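Side-chain contacts in PrgA (Enterococcus faecalis, PDB 6Z9K), which probably provides surface exclusion against unwanted conjugation as a cell-wall-anchored surface protein, represented by its CAP domain, which carries a magnesium ion: residues Leu96-Asp100 and Gln101-Phe105; Glu165-Arg168 and Lys169-Asn173. All blocks are in the same frame, centred on the assembly; numbering follows the deposited sequence.

Following the chain from its N terminus, interaction 1 comes first: residues 96-105 pass from the short strand 97-98 directly into helix 100-112, and the contact closes the turn where strand becomes helix. Interaction 2 follows in series at residues 165-173, inside helix 160-176, where it closes only successive helical turns. The two neither nest nor cross; the centres of interactions 1 and 2 lie about 20 Å apart, and their nearest atoms about 9 Å. Both rest on common elements. Helix 70-90 and strand 211-217 of the three-stranded antiparallel sheet receive side chains from each, so helices 100-112 and 160-176 of the CAP domain share these two supports.

Interaction 1: residues Leu96-Asp100 and Gln101-Phe105; sequences LSVSD and QSIKF
Val98 meets Ile103 across the strand-to-helix turn, its CG1 lying 3.8 Å from Ile103 CD1. The valine places this methyl anti to the backbone N (chi1 175°), and the two side chains cross at a slant; Val98 also rests on Thr81 of helix 70-90, while Ile103 reaches Lys74 of the same helix. Ser99 follows as the N-cap of helix 100-112. Its OG, set between the backbone N and the carbonyl carbon (chi1 59°), accepts from Ser102 N at 2.9 Å. The reciprocal bond runs from Ser99 N to Ser102 OG, 3.0 Å long and almost straight at 175°. Together these bonds make a capping box, in which each serine hydroxyl takes the amide hydrogen of the other residue. Ser102 OG is additionally hydrogen-bonded to Leu197 O, so the box is joined to strand 196-202. The carbonyl of Ser99 takes the first bond from an amide four residues on: Ile103 N donates to Ser99 O at 3.1 Å, and Ile103 CG1 packs 3.3 Å from that same Ser99 O. Asp100 continues the pattern, with Lys104 N donating to Asp100 O at 2.9 Å. The Asp100 carboxylate turns elsewhere, forming a salt bridge through OD1 with Lys74 and accepting through OD2 from Gln229 NE2; the lysine's effect on the acid would probably be to favour its charged form.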
# COMPACT_ATOMS: atom_id res chain seq x y z
N LEU A 96 -0.98 1.76 11.61
CA LEU A 96 0.21 0.99 11.18
C LEU A 96 1.46 1.82 11.38
O LEU A 96 1.45 3.01 11.14
CB LEU A 96 0.06 0.57 9.72
CG LEU A 96 -1.29 -0.06 9.36
CD1 LEU A 96 -1.48 -0.21 7.88
CD2 LEU A 96 -1.48 -1.41 10.01
N SER A 97 2.53 1.14 11.79
CA SER A 97 3.88 1.68 11.91
C SER A 97 4.64 1.39 10.62
O SER A 97 4.22 0.46 9.90
CB SER A 97 4.59 1.11 13.09
OG SER A 97 4.81 -0.29 12.97
N VAL A 98 5.71 2.15 10.40
CA VAL A 98 6.82 1.81 9.49
C VAL A 98 8.05 1.62 10.36
O VAL A 98 8.33 2.44 11.22
CB VAL A 98 6.99 2.92 8.46
CG1 VAL A 98 8.21 2.63 7.60
CG2 VAL A 98 5.75 3.02 7.61
N SER A 99 8.77 0.53 10.14
CA SER A 99 10.01 0.24 10.89
C SER A 99 11.09 -0.26 9.96
O SER A 99 10.78 -0.67 8.85
CB SER A 99 9.71 -0.78 11.95
OG SER A 99 9.22 -1.95 11.35
N ASP A 100 12.34 -0.28 10.41
CA ASP A 100 13.41 -0.98 9.65
C ASP A 100 12.96 -2.42 9.40
O ASP A 100 13.20 -2.93 8.32
CB ASP A 100 14.72 -0.87 10.42
CG ASP A 100 15.00 0.59 10.72
OD1 ASP A 100 15.01 1.37 9.75
OD2 ASP A 100 15.04 0.95 11.92
N GLN A 101 12.29 -3.02 10.36
CA GLN A 101 11.81 -4.42 10.29
C GLN A 101 10.81 -4.57 9.14
O GLN A 101 10.96 -5.45 8.31
CB GLN A 101 11.14 -4.81 11.60
CG GLN A 101 10.51 -6.18 11.59
CD GLN A 101 10.13 -6.58 13.00
OE1 GLN A 101 9.28 -5.99 13.63
NE2 GLN A 101 10.74 -7.68 13.45
N SER A 102 9.82 -3.70 9.06
CA SER A 102 8.76 -3.82 8.02
C SER A 102 9.36 -3.56 6.63
O SER A 102 9.00 -4.24 5.64
CB SER A 102 7.58 -2.94 8.35
OG SER A 102 7.85 -1.55 8.11
N ILE A 103 10.25 -2.60 6.52
CA ILE A 103 10.94 -2.25 5.24
C ILE A 103 11.79 -3.43 4.79
O ILE A 103 11.71 -3.85 3.64
CB ILE A 103 11.73 -0.96 5.43
CG1 ILE A 103 10.77 0.19 5.67
CG2 ILE A 103 12.63 -0.68 4.23
CD1 ILE A 103 11.50 1.46 6.10
N LYS A 104 12.60 -3.97 5.68
CA LYS A 104 13.53 -5.07 5.30
C LYS A 104 12.71 -6.26 4.86
O LYS A 104 13.10 -6.91 3.87
CB LYS A 104 14.48 -5.46 6.44
CG LYS A 104 15.45 -6.58 6.09
CD LYS A 104 16.37 -6.88 7.23
CE LYS A 104 17.23 -8.10 7.01
NZ LYS A 104 16.45 -9.36 6.88
N PHE A 105 11.63 -6.58 5.56
CA PHE A 105 10.80 -7.74 5.22
C PHE A 105 10.24 -7.50 3.83
O PHE A 105 10.33 -8.41 2.93
CB PHE A 105 9.72 -7.95 6.28
CG PHE A 105 8.79 -9.10 6.09
CD1 PHE A 105 9.08 -10.22 5.32
CD2 PHE A 105 7.60 -9.07 6.80
CE1 PHE A 105 8.19 -11.27 5.24
CE2 PHE A 105 6.71 -10.12 6.70
CZ PHE A 105 7.00 -11.21 5.93

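Interaction 2: residues Glu165-Arg168 and Lys169-Asn173; sequences ESIR and KMLVN
Ser166 O accepts the shortest bond of the contact, from Met170 N at 2.8 Å with an N-H...O angle of 162°. The same backbone pattern, each amide bonded to the carbonyl four residues earlier, continues from Lys169 to Val172 and identifies regular alpha-helix. Met170 CG stands anti to its own backbone N (chi1 176°), but the chain bends sharply at its last torsion (chi3 -5°), folding CE back over the preceding turn. That methyl lies 3.8 Å from Ile167 CA and 4.2 Å from Ile167 CG1. Ile167 CG2 approaches Leu171 CD1 at 4.3 Å, and both side-chain pairs are light apolar contacts. This flank of helix 160-176 faces strand 211-217: Ile167 and Met170 both touch Ile212, while Met170 and Leu171 touch Ile214. The side chain of Met170 is about 8 Å from the bound magnesium ion and from that of its ligand His185. Elsewhere round the helix, Arg168 extends from CG to NE, and Val172 CG2 lies over one face of its guanidinium, 4.1 Å from Arg168 NH1. Arg168 NE, NH1 and NH2 donate to Lys14 O, Asn46 O and Gly15 O, respectively. Each nitrogen of the buried guanidinium thus has a backbone carbonyl as partner, and bonds at all three restrain its rotation; the carbonyl dipoles supply no formal counter-charge but probably offset part of the cost of burying the positive charge.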
# COMPACT_ATOMS: atom_id res chain seq x y z
N GLU A 165 1.70 8.39 -7.53
CA GLU A 165 0.44 8.36 -8.31
C GLU A 165 -0.04 6.91 -8.39
O GLU A 165 -1.24 6.66 -8.16
CB GLU A 165 0.66 8.99 -9.68
CG GLU A 165 -0.57 9.08 -10.60
CD GLU A 165 -0.17 9.72 -11.93
OE1 GLU A 165 0.88 9.27 -12.49
OE2 GLU A 165 -0.85 10.69 -12.38
N SER A 166 0.85 5.98 -8.72
CA SER A 166 0.50 4.55 -8.89
C SER A 166 0.02 3.96 -7.57
O SER A 166 -0.92 3.17 -7.55
CB SER A 166 1.74 3.84 -9.40
OG SER A 166 2.08 4.28 -10.72
N ILE A 167 0.72 4.28 -6.50
CA ILE A 167 0.36 3.74 -5.16
C ILE A 167 -1.03 4.23 -4.78
O ILE A 167 -1.85 3.40 -4.30
CB ILE A 167 1.44 4.05 -4.12
CG1 ILE A 167 2.70 3.22 -4.40
CG2 ILE A 167 0.86 3.86 -2.73
CD1 ILE A 167 3.89 3.69 -3.64
N ARG A 168 -1.33 5.50 -4.97
CA ARG A 168 -2.67 5.95 -4.56
C ARG A 168 -3.71 5.25 -5.43
O ARG A 168 -4.75 4.88 -4.91
CB ARG A 168 -2.78 7.46 -4.64
CG ARG A 168 -4.10 7.96 -4.05
CD ARG A 168 -4.24 9.46 -4.30
NE ARG A 168 -5.42 10.02 -3.66
CZ ARG A 168 -6.64 10.10 -4.18
NH1 ARG A 168 -6.90 9.69 -5.39
NH2 ARG A 168 -7.62 10.66 -3.49
N LYS A 169 -3.49 5.11 -6.73
CA LYS A 169 -4.46 4.48 -7.67
C LYS A 169 -4.65 3.04 -7.23
O LYS A 169 -5.78 2.55 -7.21
CB LYS A 169 -3.96 4.56 -9.12
CG LYS A 169 -5.01 4.10 -10.12
CD LYS A 169 -4.58 4.36 -11.53
CE LYS A 169 -5.35 3.53 -12.53
NZ LYS A 169 -4.67 3.51 -13.87
N MET A 170 -3.56 2.35 -6.90
CA MET A 170 -3.63 0.96 -6.39
C MET A 170 -4.48 0.88 -5.13
O MET A 170 -5.36 0.01 -5.05
CB MET A 170 -2.21 0.42 -6.14
CG MET A 170 -2.21 -0.94 -5.53
SD MET A 170 -0.52 -1.39 -5.08
CE MET A 170 0.35 0.01 -5.73
N LEU A 171 -4.29 1.77 -4.16
CA LEU A 171 -5.12 1.71 -2.94
C LEU A 171 -6.57 1.99 -3.28
O LEU A 171 -7.43 1.33 -2.71
CB LEU A 171 -4.59 2.72 -1.90
CG LEU A 171 -3.22 2.39 -1.30
CD1 LEU A 171 -2.71 3.54 -0.44
CD2 LEU A 171 -3.27 1.08 -0.52
N VAL A 172 -6.84 2.96 -4.14
CA VAL A 172 -8.24 3.32 -4.53
C VAL A 172 -8.88 2.08 -5.13
O VAL A 172 -10.03 1.78 -4.81
CB VAL A 172 -8.25 4.54 -5.46
CG1 VAL A 172 -9.54 4.73 -6.20
CG2 VAL A 172 -7.85 5.80 -4.71
N ASN A 173 -8.15 1.41 -5.99
CA ASN A 173 -8.71 0.24 -6.71
C ASN A 173 -8.94 -0.92 -5.74
O ASN A 173 -9.96 -1.64 -5.94
CB ASN A 173 -7.80 -0.16 -7.87
CG ASN A 173 -7.96 0.75 -9.07
OD1 ASN A 173 -8.90 1.55 -9.16
ND2 ASN A 173 -7.00 0.61 -9.99